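PDB 5EJQ: myosin-I heavy chain from Dictyostelium discoideum, which acts as an actin-based, ATP-driven motor in early phagocytosis and adhesion, here represented by the first MyTH4-FERM unit of its tail. Local coordinates for residues 26-31 against 44-49; 144-149 against 168-173; 210-215 against 227-232; 412-417 against 486-491. The protein carries 3 engineered substitutions. All blocks are in the same frame, centred on the assembly; numbering follows the deposited sequence.

How the contacts relate
The four contacts follow one another along the chain without interleaving and pass from one end of the elongated MyTH4-FERM unit towards the other. Contact 1, in the loop between helices 15-22 and 52-70, lies about 41 Å from the centre of the chain. Contact 2 pairs helices 142-154 and 160-179 of the MyTH4 helical bundle; its centre is about 25 Å from that of contact 1. Contact 3 belongs to the ubiquitin-like first lobe of the FERM domain, about 29 Å from contact 2 between centres. Contact 4, centred about 28 Å from contact 3, sets the C-terminal helix 485-506 on strand 410-415. No two contacts touch; contacts 1 and 2 belong to the MyTH4 part, contacts 3 and 4 to two FERM lobes.

Contact 1 of 4, residues 26-31 against 44-49; sequences EKLKQK and SSLLVH
Leu28 reaches across to 44-49 with both of its methyls, which share the Ser45 carbonyl oxygen. CD2 also comes up to Ser44 O at 3.4 Å, while CD1 lies 3.7 Å from Ser45 O and 4.0 Å from Leu46 CA. With CG anti to its own carbonyl carbon (chi1 -64°), the isobutyl group swings round to the partner although the side chain sets off across, not at, 44-49. Leu46 answers from the other segment: its CB starts away from 26-31, yet the branch turns back and CD2 stands 4.2 Å from Leu28 CD1. At the neighbouring position the relation is reversed, for Ser44 CB approaches Lys27 O at 3.6 Å and its OG passes Lys27 CB at 3.8 Å, whereas the lysine chain bends away towards Glu26, with which it makes a long salt bridge. Ser44 OG is hydrogen-bonded to Asn24, and Ser45 OG donates to Leu47 O at 2.6 Å, nearly in line with the carbonyl. Glu103 of helix 101-111 holds the backbone nitrogens of Leu46 and Leu47. An alanine in place of Leu28 would remove both methyls and would probably leave a gap beside the Ser44 and Ser45 carbonyls and Leu46 CD2. Two lengths of irregular chain are thus joined by van der Waals contact, while polar bonds to neighbouring residues fix the shape of 44-49 at the edge of the MyTH4 bundle.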
loop_
_atom_site.group_PDB
_atom_site.type_symbol
_atom_site.label_atom_id
_atom_site.label_comp_id
_atom_site.label_asym_id
_atom_site.label_seq_id
_atom_site.Cartn_x
_atom_site.Cartn_y
_atom_site.Cartn_z
ATOM N N GLU A 26 37.542 -20.772 -12.989
ATOM C CA GLU A 26 38.096 -21.210 -14.278
ATOM C C GLU A 26 37.843 -20.203 -15.428
ATOM O O GLU A 26 38.721 -20.024 -16.274
ATOM C CB GLU A 26 37.617 -22.635 -14.656
ATOM C CG GLU A 26 36.106 -22.795 -14.784
ATOM C CD GLU A 26 35.636 -23.875 -15.740
ATOM O OE1 GLU A 26 35.129 -24.913 -15.256
ATOM O OE2 GLU A 26 35.749 -23.672 -16.972
ATOM N N LYS A 27 36.672 -19.524 -15.428
ATOM C CA LYS A 27 36.301 -18.565 -16.483
ATOM C C LYS A 27 36.750 -17.107 -16.202
ATOM O O LYS A 27 36.669 -16.261 -17.096
ATOM C CB LYS A 27 34.797 -18.639 -16.801
ATOM C CG LYS A 27 34.342 -20.031 -17.233
ATOM C CD LYS A 27 33.723 -20.046 -18.624
ATOM C CE LYS A 27 33.671 -21.439 -19.223
ATOM N NZ LYS A 27 32.701 -22.330 -18.522
ATOM N N LEU A 28 37.250 -16.831 -14.988
ATOM C CA LEU A 28 37.745 -15.506 -14.582
ATOM C C LEU A 28 39.289 -15.495 -14.604
ATOM O O LEU A 28 39.929 -15.772 -13.588
ATOM C CB LEU A 28 37.187 -15.123 -13.189
ATOM C CG LEU A 28 35.658 -14.948 -13.068
ATOM C CD1 LEU A 28 35.175 -15.280 -11.649
ATOM C CD2 LEU A 28 35.226 -13.539 -13.460
ATOM N N LYS A 29 39.876 -15.226 -15.789
ATOM C CA LYS A 29 41.331 -15.209 -16.028
ATOM C C LYS A 29 42.023 -14.097 -15.239
ATOM O O LYS A 29 42.547 -14.368 -14.159
ATOM C CB LYS A 29 41.650 -15.093 -17.535
ATOM C CG LYS A 29 41.296 -16.327 -18.362
ATOM C CD LYS A 29 41.626 -16.111 -19.839
ATOM C CE LYS A 29 41.270 -17.303 -20.693
ATOM N NZ LYS A 29 41.605 -17.073 -22.121
ATOM N N GLN A 30 42.013 -12.860 -15.806
ATOM C CA GLN A 30 42.511 -11.546 -15.356
ATOM C C GLN A 30 43.588 -11.506 -14.239
ATOM O O GLN A 30 43.534 -12.263 -13.267
ATOM C CB GLN A 30 41.332 -10.650 -14.929
ATOM C CG GLN A 30 40.404 -11.269 -13.879
ATOM C CD GLN A 30 39.605 -10.232 -13.144
ATOM O OE1 GLN A 30 38.792 -9.502 -13.725
ATOM N NE2 GLN A 30 39.818 -10.160 -11.839
ATOM N N LYS A 31 44.512 -10.524 -14.359
ATOM C CA LYS A 31 45.594 -10.262 -13.402
ATOM C C LYS A 31 45.082 -9.889 -11.995
ATOM O O LYS A 31 45.587 -10.432 -11.007
ATOM C CB LYS A 31 46.593 -9.214 -13.943
ATOM C CG LYS A 31 45.969 -7.995 -14.625
ATOM C CD LYS A 31 47.017 -7.148 -15.350
ATOM C CE LYS A 31 47.490 -5.953 -14.551
ATOM N NZ LYS A 31 46.479 -4.863 -14.520
ATOM N N SER A 44 33.822 -12.466 -17.289
ATOM C CA SER A 44 32.742 -13.439 -17.157
ATOM C C SER A 44 32.024 -13.165 -15.837
ATOM O O SER A 44 32.471 -12.315 -15.070
ATOM C CB SER A 44 33.300 -14.864 -17.181
ATOM O OG SER A 44 32.253 -15.821 -17.231
ATOM N N SER A 45 30.935 -13.886 -15.565
ATOM C CA SER A 45 30.219 -13.737 -14.308
ATOM C C SER A 45 31.063 -14.276 -13.142
ATOM O O SER A 45 31.922 -15.150 -13.338
ATOM C CB SER A 45 28.893 -14.482 -14.374
ATOM O OG SER A 45 29.115 -15.848 -14.664
ATOM N N LEU A 46 30.818 -13.740 -11.936
ATOM C CA LEU A 46 31.477 -14.183 -10.711
ATOM C C LEU A 46 30.983 -15.569 -10.329
ATOM O O LEU A 46 31.772 -16.361 -9.842
ATOM C CB LEU A 46 31.205 -13.223 -9.537
ATOM C CG LEU A 46 31.831 -11.826 -9.606
ATOM C CD1 LEU A 46 31.700 -11.150 -8.263
ATOM C CD2 LEU A 46 33.321 -11.887 -10.040
ATOM N N LEU A 47 29.676 -15.850 -10.537
ATOM C CA LEU A 47 29.073 -17.149 -10.198
ATOM C C LEU A 47 28.751 -17.949 -11.458
ATOM O O LEU A 47 28.851 -17.407 -12.556
ATOM C CB LEU A 47 27.816 -16.967 -9.304
ATOM C CG LEU A 47 27.984 -16.146 -7.985
ATOM C CD1 LEU A 47 26.726 -16.234 -7.132
ATOM C CD2 LEU A 47 29.184 -16.624 -7.155
ATOM N N VAL A 48 28.364 -19.230 -11.306
ATOM C CA VAL A 48 28.046 -20.087 -12.456
ATOM C C VAL A 48 26.561 -20.040 -12.775
ATOM O O VAL A 48 25.735 -20.393 -11.938
ATOM C CB VAL A 48 28.556 -21.548 -12.293
ATOM C CG1 VAL A 48 28.487 -22.294 -13.626
ATOM C CG2 VAL A 48 29.982 -21.581 -11.742
ATOM N N HIS A 49 26.218 -19.622 -13.991
ATOM C CA HIS A 49 24.821 -19.563 -14.437
ATOM C C HIS A 49 24.575 -20.645 -15.515
ATOM O O HIS A 49 25.445 -20.871 -16.346
ATOM C CB HIS A 49 24.485 -18.156 -14.960
ATOM C CG HIS A 49 24.774 -17.083 -13.948
ATOM N ND1 HIS A 49 23.940 -16.871 -12.851
ATOM C CD2 HIS A 49 25.829 -16.244 -13.859
ATOM C CE1 HIS A 49 24.504 -15.900 -12.155
ATOM N NE2 HIS A 49 25.637 -15.481 -12.725
#

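Contact 2 of 4, residues 144-149 against 168-173. With GLU (glutamic acid), chain D.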
loop_
_atom_site.group_PDB
_atom_site.type_symbol
_atom_site.label_atom_id
_atom_site.label_comp_id
_atom_site.label_asym_id
_atom_site.label_seq_id
_atom_site.Cartn_x
_atom_site.Cartn_y
_atom_site.Cartn_z
ATOM N N TYR A 144 26.274 -15.745 4.767
ATOM C CA TYR A 144 27.619 -15.234 4.460
ATOM C C TYR A 144 27.542 -13.732 4.269
ATOM O O TYR A 144 28.426 -13.035 4.734
ATOM C CB TYR A 144 28.211 -15.894 3.217
ATOM C CG TYR A 144 28.549 -17.347 3.437
ATOM C CD1 TYR A 144 27.615 -18.347 3.174
ATOM C CD2 TYR A 144 29.814 -17.730 3.881
ATOM C CE1 TYR A 144 27.928 -19.691 3.351
ATOM C CE2 TYR A 144 30.138 -19.071 4.062
ATOM C CZ TYR A 144 29.192 -20.049 3.785
ATOM O OH TYR A 144 29.466 -21.376 3.969
ATOM N N PHE A 145 26.482 -13.235 3.594
ATOM C CA PHE A 145 26.250 -11.802 3.397
ATOM C C PHE A 145 25.936 -11.115 4.741
ATOM O O PHE A 145 26.452 -10.031 5.002
ATOM C CB PHE A 145 25.142 -11.541 2.358
ATOM C CG PHE A 145 24.865 -10.067 2.179
ATOM C CD1 PHE A 145 25.803 -9.232 1.567
ATOM C CD2 PHE A 145 23.695 -9.504 2.654
ATOM C CE1 PHE A 145 25.571 -7.862 1.450
ATOM C CE2 PHE A 145 23.461 -8.136 2.519
ATOM C CZ PHE A 145 24.401 -7.328 1.917
ATOM N N ALA A 146 25.110 -11.748 5.595
ATOM C CA ALA A 146 24.797 -11.187 6.913
ATOM C C ALA A 146 26.072 -11.085 7.769
ATOM O O ALA A 146 26.227 -10.081 8.462
ATOM C CB ALA A 146 23.731 -12.004 7.624
ATOM N N ALA A 147 27.001 -12.081 7.674
ATOM C CA ALA A 147 28.297 -12.041 8.393
ATOM C C ALA A 147 29.164 -10.891 7.889
ATOM O O ALA A 147 29.809 -10.239 8.704
ATOM C CB ALA A 147 29.058 -13.351 8.241
ATOM N N TYR A 148 29.179 -10.651 6.544
ATOM C CA TYR A 148 29.917 -9.565 5.901
ATOM C C TYR A 148 29.414 -8.206 6.445
ATOM O O TYR A 148 30.222 -7.326 6.752
ATOM C CB TYR A 148 29.754 -9.628 4.362
ATOM C CG TYR A 148 30.608 -8.609 3.631
ATOM C CD1 TYR A 148 32.002 -8.691 3.652
ATOM C CD2 TYR A 148 30.027 -7.574 2.906
ATOM C CE1 TYR A 148 32.790 -7.752 2.995
ATOM C CE2 TYR A 148 30.806 -6.638 2.233
ATOM C CZ TYR A 148 32.187 -6.701 2.326
ATOM O OH TYR A 148 32.969 -5.782 1.686
ATOM N N LEU A 149 28.084 -8.052 6.567
ATOM C CA LEU A 149 27.466 -6.838 7.102
ATOM C C LEU A 149 27.908 -6.615 8.538
ATOM O O LEU A 149 28.338 -5.509 8.879
ATOM C CB LEU A 149 25.922 -6.933 7.098
ATOM C CG LEU A 149 25.164 -6.891 5.781
ATOM C CD1 LEU A 149 23.678 -7.094 6.027
ATOM C CD2 LEU A 149 25.397 -5.595 5.041
ATOM N N ALA A 168 21.763 -0.052 8.245
ATOM C CA ALA A 168 20.450 0.108 7.607
ATOM C C ALA A 168 20.131 -1.042 6.635
ATOM O O ALA A 168 18.963 -1.451 6.538
ATOM C CB ALA A 168 20.359 1.455 6.925
ATOM N N SER A 169 21.184 -1.613 5.976
ATOM C CA SER A 169 21.054 -2.770 5.072
ATOM C C SER A 169 20.669 -4.013 5.875
ATOM O O SER A 169 19.760 -4.728 5.457
ATOM C CB SER A 169 22.347 -3.056 4.301
ATOM O OG SER A 169 22.670 -2.024 3.386
ATOM N N TYR A 170 21.330 -4.251 7.038
ATOM C CA TYR A 170 21.017 -5.407 7.892
ATOM C C TYR A 170 19.571 -5.299 8.421
ATOM O O TYR A 170 18.830 -6.274 8.384
ATOM C CB TYR A 170 22.037 -5.555 9.054
ATOM C CG TYR A 170 21.835 -6.830 9.852
ATOM C CD1 TYR A 170 22.275 -8.057 9.370
ATOM C CD2 TYR A 170 21.180 -6.811 11.080
ATOM C CE1 TYR A 170 22.065 -9.237 10.086
ATOM C CE2 TYR A 170 20.955 -7.988 11.801
ATOM C CZ TYR A 170 21.402 -9.197 11.303
ATOM O OH TYR A 170 21.210 -10.354 12.029
ATOM N N PHE A 171 19.183 -4.099 8.882
ATOM C CA PHE A 171 17.840 -3.815 9.378
ATOM C C PHE A 171 16.759 -4.080 8.323
ATOM O O PHE A 171 15.769 -4.709 8.655
ATOM C CB PHE A 171 17.735 -2.366 9.910
ATOM C CG PHE A 171 16.416 -2.073 10.598
ATOM C CD1 PHE A 171 16.070 -2.719 11.784
ATOM C CD2 PHE A 171 15.523 -1.153 10.063
ATOM C CE1 PHE A 171 14.843 -2.448 12.421
ATOM C CE2 PHE A 171 14.300 -0.889 10.694
ATOM C CZ PHE A 171 13.973 -1.532 11.873
ATOM N N ILE A 172 16.957 -3.637 7.066
ATOM C CA ILE A 172 15.944 -3.808 6.022
ATOM C C ILE A 172 15.842 -5.284 5.595
ATOM O O ILE A 172 14.737 -5.739 5.301
ATOM C CB ILE A 172 16.094 -2.792 4.838
ATOM C CG1 ILE A 172 14.725 -2.479 4.177
ATOM C CG2 ILE A 172 17.148 -3.197 3.803
ATOM C CD1 ILE A 172 13.776 -1.656 5.047
ATOM N N LEU A 173 16.955 -6.050 5.667
ATOM C CA LEU A 173 16.957 -7.484 5.353
ATOM C C LEU A 173 16.086 -8.201 6.378
ATOM O O LEU A 173 15.316 -9.090 6.012
ATOM C CB LEU A 173 18.381 -8.077 5.425
ATOM C CG LEU A 173 19.232 -8.260 4.168
ATOM C CD1 LEU A 173 20.405 -9.206 4.486
ATOM C CD2 LEU A 173 18.436 -8.836 2.978
HETATM N N GLU D . 25.801 -22.735 0.723
HETATM C CA GLU D . 26.628 -22.025 -0.251
HETATM C C GLU D . 26.508 -22.611 -1.672
HETATM O O GLU D . 26.867 -23.790 -1.886
HETATM C CB GLU D . 28.101 -21.899 0.208
HETATM C CG GLU D . 28.756 -23.149 0.777
HETATM C CD GLU D . 30.163 -22.998 1.333
HETATM O OE1 GLU D . 30.786 -24.037 1.649
HETATM O OE2 GLU D . 30.634 -21.849 1.493
HETATM O OXT GLU D . 26.016 -21.889 -2.568
#
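Leu149, Phe145 and Ala146 of helix 142-154 pack against Tyr170 and Leu173 of helix 160-179, wholly through apolar contacts. Leu149 CD1 sits at the edge of the Tyr170 ring, in its plane, 3.8 Å from Tyr170 CD1, and Ala146 CB meets the same rim at Tyr170 CE1. Tyr170 CG lies anti to the backbone N (chi1 -173°), which presents that rim to both. Leu173 CD1 likewise comes edge-on to Phe145, 3.8 Å from Phe145 CD2, while Leu149 CG of the same helix as Phe145 lies above one face of the phenyl ring, near its rim. Leu149 CD2 reaches Ser169 CB at 4.0 Å. The short axes of 144-149 and 168-173 come within 10.3 Å at 145°, roughly antiparallel, an adjacent helix pair in the MyTH4 bundle. Polar groups are satisfied beyond the interface: Tyr170 OH bonds to Gln3 and Ile4, and Ser169 OG to Ser165 O. The bound glutamic acid lies on another side of helix 142-154, where its OE2 is 2.8 Å from Tyr144 OH. A phenylalanine in place of Tyr144 would lack the hydroxyl and would probably leave the ligand carboxylate without this close polar neighbour. Helix 142-154 therefore separates its chemistry by side, a buried hydrocarbon seam towards 168-173 and a polar ligand site at Tyr144.

Contact 3 of 4, residues 210-215 against 227-232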
loop_
_atom_site.group_PDB
_atom_site.type_symbol
_atom_site.label_atom_id
_atom_site.label_comp_id
_atom_site.label_asym_id
_atom_site.label_seq_id
_atom_site.Cartn_x
_atom_site.Cartn_y
_atom_site.Cartn_z
ATOM N N SER A 210 -8.598 15.608 5.979
ATOM C CA SER A 210 -7.345 16.026 6.609
ATOM C C SER A 210 -6.154 15.139 6.170
ATOM O O SER A 210 -6.361 14.027 5.690
ATOM C CB SER A 210 -7.487 16.109 8.127
ATOM O OG SER A 210 -7.605 14.827 8.722
ATOM N N LEU A 211 -4.928 15.658 6.306
ATOM C CA LEU A 211 -3.710 14.975 5.865
ATOM C C LEU A 211 -2.789 14.623 6.995
ATOM O O LEU A 211 -2.555 15.442 7.888
ATOM C CB LEU A 211 -2.948 15.809 4.818
ATOM C CG LEU A 211 -3.794 16.612 3.829
ATOM C CD1 LEU A 211 -2.995 17.781 3.266
ATOM C CD2 LEU A 211 -4.377 15.724 2.737
ATOM N N LYS A 212 -2.277 13.389 6.957
ATOM C CA LYS A 212 -1.345 12.824 7.922
ATOM C C LYS A 212 -0.073 12.495 7.157
ATOM O O LYS A 212 -0.129 11.781 6.155
ATOM C CB LYS A 212 -1.890 11.503 8.525
ATOM C CG LYS A 212 -3.418 11.397 8.693
ATOM C CD LYS A 212 -3.940 12.174 9.908
ATOM C CE LYS A 212 -5.416 12.473 9.775
ATOM N NZ LYS A 212 -5.957 13.157 10.985
ATOM N N GLY A 213 1.050 13.006 7.646
ATOM C CA GLY A 213 2.376 12.760 7.103
ATOM C C GLY A 213 2.999 11.593 7.825
ATOM O O GLY A 213 3.028 11.568 9.056
ATOM N N LEU A 214 3.469 10.612 7.067
ATOM C CA LEU A 214 4.004 9.384 7.632
ATOM C C LEU A 214 5.348 9.013 7.079
ATOM O O LEU A 214 5.569 9.111 5.882
ATOM C CB LEU A 214 2.981 8.258 7.349
ATOM C CG LEU A 214 3.197 6.854 7.904
ATOM C CD1 LEU A 214 3.276 6.854 9.420
ATOM C CD2 LEU A 214 2.036 5.925 7.475
ATOM N N HIS A 215 6.222 8.530 7.967
ATOM C CA HIS A 215 7.531 7.982 7.652
ATOM C C HIS A 215 7.412 6.489 7.622
ATOM O O HIS A 215 6.868 5.893 8.559
ATOM C CB HIS A 215 8.576 8.408 8.677
ATOM C CG HIS A 215 9.253 9.687 8.303
ATOM N ND1 HIS A 215 10.138 10.305 9.158
ATOM C CD2 HIS A 215 9.203 10.384 7.146
ATOM C CE1 HIS A 215 10.586 11.362 8.504
ATOM N NE2 HIS A 215 10.031 11.459 7.299
ATOM N N ASN A 227 -2.125 0.066 11.149
ATOM C CA ASN A 227 -1.984 -0.036 12.613
ATOM C C ASN A 227 -1.379 1.244 13.179
ATOM O O ASN A 227 -1.894 1.742 14.177
ATOM C CB ASN A 227 -1.133 -1.255 13.018
ATOM C CG ASN A 227 -1.839 -2.564 12.775
ATOM O OD1 ASN A 227 -3.044 -2.608 12.562
ATOM N ND2 ASN A 227 -1.108 -3.664 12.755
ATOM N N ASP A 228 -0.332 1.813 12.509
ATOM C CA ASP A 228 0.292 3.069 12.949
ATOM C C ASP A 228 -0.666 4.231 12.893
ATOM O O ASP A 228 -0.725 4.994 13.853
ATOM C CB ASP A 228 1.581 3.405 12.162
ATOM C CG ASP A 228 2.717 2.423 12.354
ATOM O OD1 ASP A 228 2.604 1.539 13.245
ATOM O OD2 ASP A 228 3.716 2.523 11.609
ATOM N N LEU A 229 -1.416 4.377 11.779
ATOM C CA LEU A 229 -2.406 5.448 11.662
ATOM C C LEU A 229 -3.514 5.313 12.708
ATOM O O LEU A 229 -3.929 6.313 13.276
ATOM C CB LEU A 229 -3.019 5.533 10.256
ATOM C CG LEU A 229 -2.161 6.108 9.137
ATOM C CD1 LEU A 229 -2.990 6.300 7.920
ATOM C CD2 LEU A 229 -1.525 7.437 9.524
ATOM N N SER A 230 -3.976 4.075 12.948
ATOM C CA SER A 230 -5.011 3.727 13.933
ATOM C C SER A 230 -4.550 4.205 15.324
ATOM O O SER A 230 -5.283 4.915 16.008
ATOM C CB SER A 230 -5.204 2.207 13.976
ATOM O OG SER A 230 -5.931 1.768 12.846
ATOM N N GLN A 231 -3.343 3.781 15.730
ATOM C CA GLN A 231 -2.748 4.119 17.019
ATOM C C GLN A 231 -2.598 5.635 17.166
ATOM O O GLN A 231 -2.972 6.169 18.201
ATOM C CB GLN A 231 -1.400 3.404 17.178
ATOM C CG GLN A 231 -0.912 3.299 18.637
ATOM C CD GLN A 231 -0.173 4.525 19.135
ATOM O OE1 GLN A 231 0.400 5.312 18.364
ATOM N NE2 GLN A 231 -0.174 4.715 20.449
ATOM N N ARG A 232 -2.087 6.320 16.125
ATOM C CA ARG A 232 -1.868 7.772 16.130
ATOM C C ARG A 232 -3.144 8.554 16.167
ATOM O O ARG A 232 -3.194 9.591 16.817
ATOM C CB ARG A 232 -1.024 8.206 14.928
ATOM C CG ARG A 232 0.415 7.813 15.093
ATOM C CD ARG A 232 1.196 7.933 13.817
ATOM N NE ARG A 232 2.551 7.436 14.050
ATOM C CZ ARG A 232 3.632 7.868 13.417
ATOM N NH1 ARG A 232 3.526 8.786 12.462
ATOM N NH2 ARG A 232 4.827 7.380 13.728
#
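Leu214 slants in against the Arg232 guanidinium: its CD1 lies over one face of that group, 3.6 Å from Arg232 NH1 and 4.1 Å from Arg232 CZ. Gly213 O stands near the plane of the same group, at its edge, but 4.4 Å from Arg232 NH1. The other methyl, Leu214 CD2, turns inward to Leu229 CD2 at 4.4 Å, and Leu229 CD2 also approaches Lys212 CB at 4.2 Å. These positions follow from the side-chain torsions: Leu214 has CG opposite its backbone N (chi1 -176°), which carries the branch towards the helix, and Arg232 is extended from CG to NE, long enough to bring its guanidinium up to Leu214 CD1. Farther out, backbone bonds tie Lys212 to Ile204 and Leu214 to Val202, fixing edge strand 211-216 to strand 200-205. Leu229 also packs on Ile204 and on Phe289 of strand 285-291, so helix 222-232 lies across several strands of the sheet. This is the packing of the main helix on the sheet of the ubiquitin-like (beta-grasp) FERM lobe, here towards its outermost strand. Its chemistry is graded, with leucine packing in the interior and, at the exposed rim, a methyl under a guanidinium face whose charge can probably stay hydrated.

Contact 4 of 4, residues 412-417 against 486-491; sequences VVCEHQ and QKLVSL. With SER (serine), chain C.
Val412 packs strand 410-415, the first strand of the four-stranded antiparallel sheet in the third FERM lobe, which in this family has a PH-like fold, against the C-terminal helix 485-506. The short axes come within 9.7 Å of each other, with 112° between their directions, so the helix crosses the strand steeply. The tight part centres on one methyl: Val412 CG2 meets Leu491 CD1 tip to tip, while the Leu488 side chain crosses Val412 at about a right angle and brings CD1 to 4.0 Å from Val412 CG2. Leu488 CG lies anti to the backbone N (chi1 -173°), which points its branch at the sheet, where it also touches Leu429. Looser contacts flank this core, with Cys414 SG 4.3 Å from Leu488 CD2 and the aliphatic CE of Lys487 equally far from Val412 CG2. On another side of the helix, partly exposed Gln486 and Val489 adjoin a bound serine, Val489 CG1 lying 3.8 Å from its C atom. The closest approach between the two segments is Val412 CG2 to Leu491 CD1, 3.6 Å.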
loop_
_atom_site.group_PDB
_atom_site.type_symbol
_atom_site.label_atom_id
_atom_site.label_comp_id
_atom_site.label_asym_id
_atom_site.label_seq_id
_atom_site.Cartn_x
_atom_site.Cartn_y
_atom_site.Cartn_z
ATOM N N VAL A 412 -19.200 -2.768 -2.763
ATOM C CA VAL A 412 -18.509 -3.161 -4.006
ATOM C C VAL A 412 -19.442 -2.914 -5.211
ATOM O O VAL A 412 -20.528 -3.493 -5.276
ATOM C CB VAL A 412 -17.962 -4.623 -4.021
ATOM C CG1 VAL A 412 -17.078 -4.864 -5.254
ATOM C CG2 VAL A 412 -17.207 -4.989 -2.738
ATOM N N VAL A 413 -18.988 -2.106 -6.181
ATOM C CA VAL A 413 -19.724 -1.812 -7.420
ATOM C C VAL A 413 -19.471 -2.993 -8.383
ATOM O O VAL A 413 -18.314 -3.324 -8.676
ATOM C CB VAL A 413 -19.330 -0.434 -8.031
ATOM C CG1 VAL A 413 -20.047 -0.179 -9.357
ATOM C CG2 VAL A 413 -19.591 0.701 -7.046
ATOM N N CYS A 414 -20.557 -3.640 -8.827
ATOM C CA CYS A 414 -20.516 -4.822 -9.682
ATOM C C CYS A 414 -21.423 -4.737 -10.921
ATOM O O CYS A 414 -22.338 -3.900 -10.998
ATOM C CB CYS A 414 -20.858 -6.066 -8.863
ATOM S SG CYS A 414 -19.786 -6.349 -7.446
ATOM N N GLU A 415 -21.189 -5.668 -11.866
ATOM C CA GLU A 415 -21.989 -5.848 -13.083
ATOM C C GLU A 415 -22.145 -7.340 -13.306
ATOM O O GLU A 415 -21.299 -8.112 -12.851
ATOM C CB GLU A 415 -21.327 -5.239 -14.344
ATOM C CG GLU A 415 -20.953 -3.764 -14.272
ATOM C CD GLU A 415 -19.626 -3.465 -13.591
ATOM O OE1 GLU A 415 -18.685 -4.285 -13.714
ATOM O OE2 GLU A 415 -19.527 -2.400 -12.937
ATOM N N HIS A 416 -23.232 -7.751 -13.970
ATOM C CA HIS A 416 -23.424 -9.156 -14.361
ATOM C C HIS A 416 -23.891 -9.221 -15.804
ATOM O O HIS A 416 -24.465 -8.258 -16.300
ATOM C CB HIS A 416 -24.325 -9.967 -13.408
ATOM C CG HIS A 416 -25.794 -9.783 -13.617
ATOM N ND1 HIS A 416 -26.473 -10.473 -14.601
ATOM C CD2 HIS A 416 -26.681 -9.028 -12.928
ATOM C CE1 HIS A 416 -27.732 -10.076 -14.516
ATOM N NE2 HIS A 416 -27.904 -9.219 -13.517
ATOM N N GLN A 417 -23.658 -10.354 -16.467
ATOM C CA GLN A 417 -24.035 -10.566 -17.874
ATOM C C GLN A 417 -25.103 -11.647 -18.021
ATOM O O GLN A 417 -25.280 -12.178 -19.120
ATOM C CB GLN A 417 -22.789 -10.983 -18.679
ATOM C CG GLN A 417 -21.755 -9.895 -18.882
ATOM C CD GLN A 417 -20.743 -10.337 -19.904
ATOM O OE1 GLN A 417 -20.174 -11.439 -19.833
ATOM N NE2 GLN A 417 -20.576 -9.523 -20.932
ATOM N N GLN A 486 -9.742 -8.105 -6.082
ATOM C CA GLN A 486 -8.980 -8.306 -4.850
ATOM C C GLN A 486 -9.779 -7.838 -3.623
ATOM O O GLN A 486 -9.817 -8.551 -2.619
ATOM C CB GLN A 486 -7.634 -7.593 -4.952
ATOM C CG GLN A 486 -6.764 -7.704 -3.688
ATOM C CD GLN A 486 -5.469 -6.980 -3.895
ATOM O OE1 GLN A 486 -4.550 -7.505 -4.507
ATOM N NE2 GLN A 486 -5.404 -5.724 -3.484
ATOM N N LYS A 487 -10.433 -6.660 -3.721
ATOM C CA LYS A 487 -11.268 -6.111 -2.647
ATOM C C LYS A 487 -12.428 -7.073 -2.345
ATOM O O LYS A 487 -12.583 -7.462 -1.212
ATOM C CB LYS A 487 -11.804 -4.713 -3.004
ATOM C CG LYS A 487 -12.516 -4.026 -1.830
ATOM C CD LYS A 487 -13.313 -2.816 -2.282
ATOM C CE LYS A 487 -14.251 -2.267 -1.219
ATOM N NZ LYS A 487 -13.575 -1.386 -0.226
ATOM N N LEU A 488 -13.197 -7.485 -3.361
ATOM C CA LEU A 488 -14.318 -8.398 -3.192
ATOM C C LEU A 488 -13.882 -9.724 -2.587
ATOM O O LEU A 488 -14.512 -10.202 -1.641
ATOM C CB LEU A 488 -15.061 -8.609 -4.534
ATOM C CG LEU A 488 -16.375 -9.420 -4.500
ATOM C CD1 LEU A 488 -17.278 -8.988 -3.330
ATOM C CD2 LEU A 488 -17.105 -9.309 -5.850
ATOM N N VAL A 489 -12.810 -10.317 -3.128
ATOM C CA VAL A 489 -12.266 -11.582 -2.637
ATOM C C VAL A 489 -11.843 -11.440 -1.167
ATOM O O VAL A 489 -12.212 -12.293 -0.352
ATOM C CB VAL A 489 -11.119 -12.127 -3.546
ATOM C CG1 VAL A 489 -10.407 -13.313 -2.899
ATOM C CG2 VAL A 489 -11.657 -12.527 -4.915
ATOM N N SER A 490 -11.092 -10.362 -0.823
ATOM C CA SER A 490 -10.632 -10.211 0.569
ATOM C C SER A 490 -11.804 -9.975 1.522
ATOM O O SER A 490 -11.765 -10.470 2.640
ATOM C CB SER A 490 -9.573 -9.120 0.708
ATOM O OG SER A 490 -10.129 -7.822 0.573
ATOM N N LEU A 491 -12.857 -9.265 1.066
ATOM C CA LEU A 491 -14.029 -9.018 1.914
ATOM C C LEU A 491 -14.744 -10.347 2.230
ATOM O O LEU A 491 -15.075 -10.597 3.382
ATOM C CB LEU A 491 -14.982 -8.016 1.247
ATOM C CG LEU A 491 -14.494 -6.567 1.173
ATOM C CD1 LEU A 491 -15.425 -5.735 0.285
ATOM C CD2 LEU A 491 -14.368 -5.935 2.581
HETATM N N SER C . -5.996 -11.781 -4.287
HETATM C CA SER C . -7.267 -12.214 -4.873
HETATM C C SER C . -7.329 -13.740 -5.099
HETATM O O SER C . -6.702 -14.481 -4.306
HETATM C CB SER C . -7.585 -11.419 -6.143
HETATM O OG SER C . -6.588 -11.541 -7.143
HETATM O OXT SER C . -8.061 -14.202 -6.007
#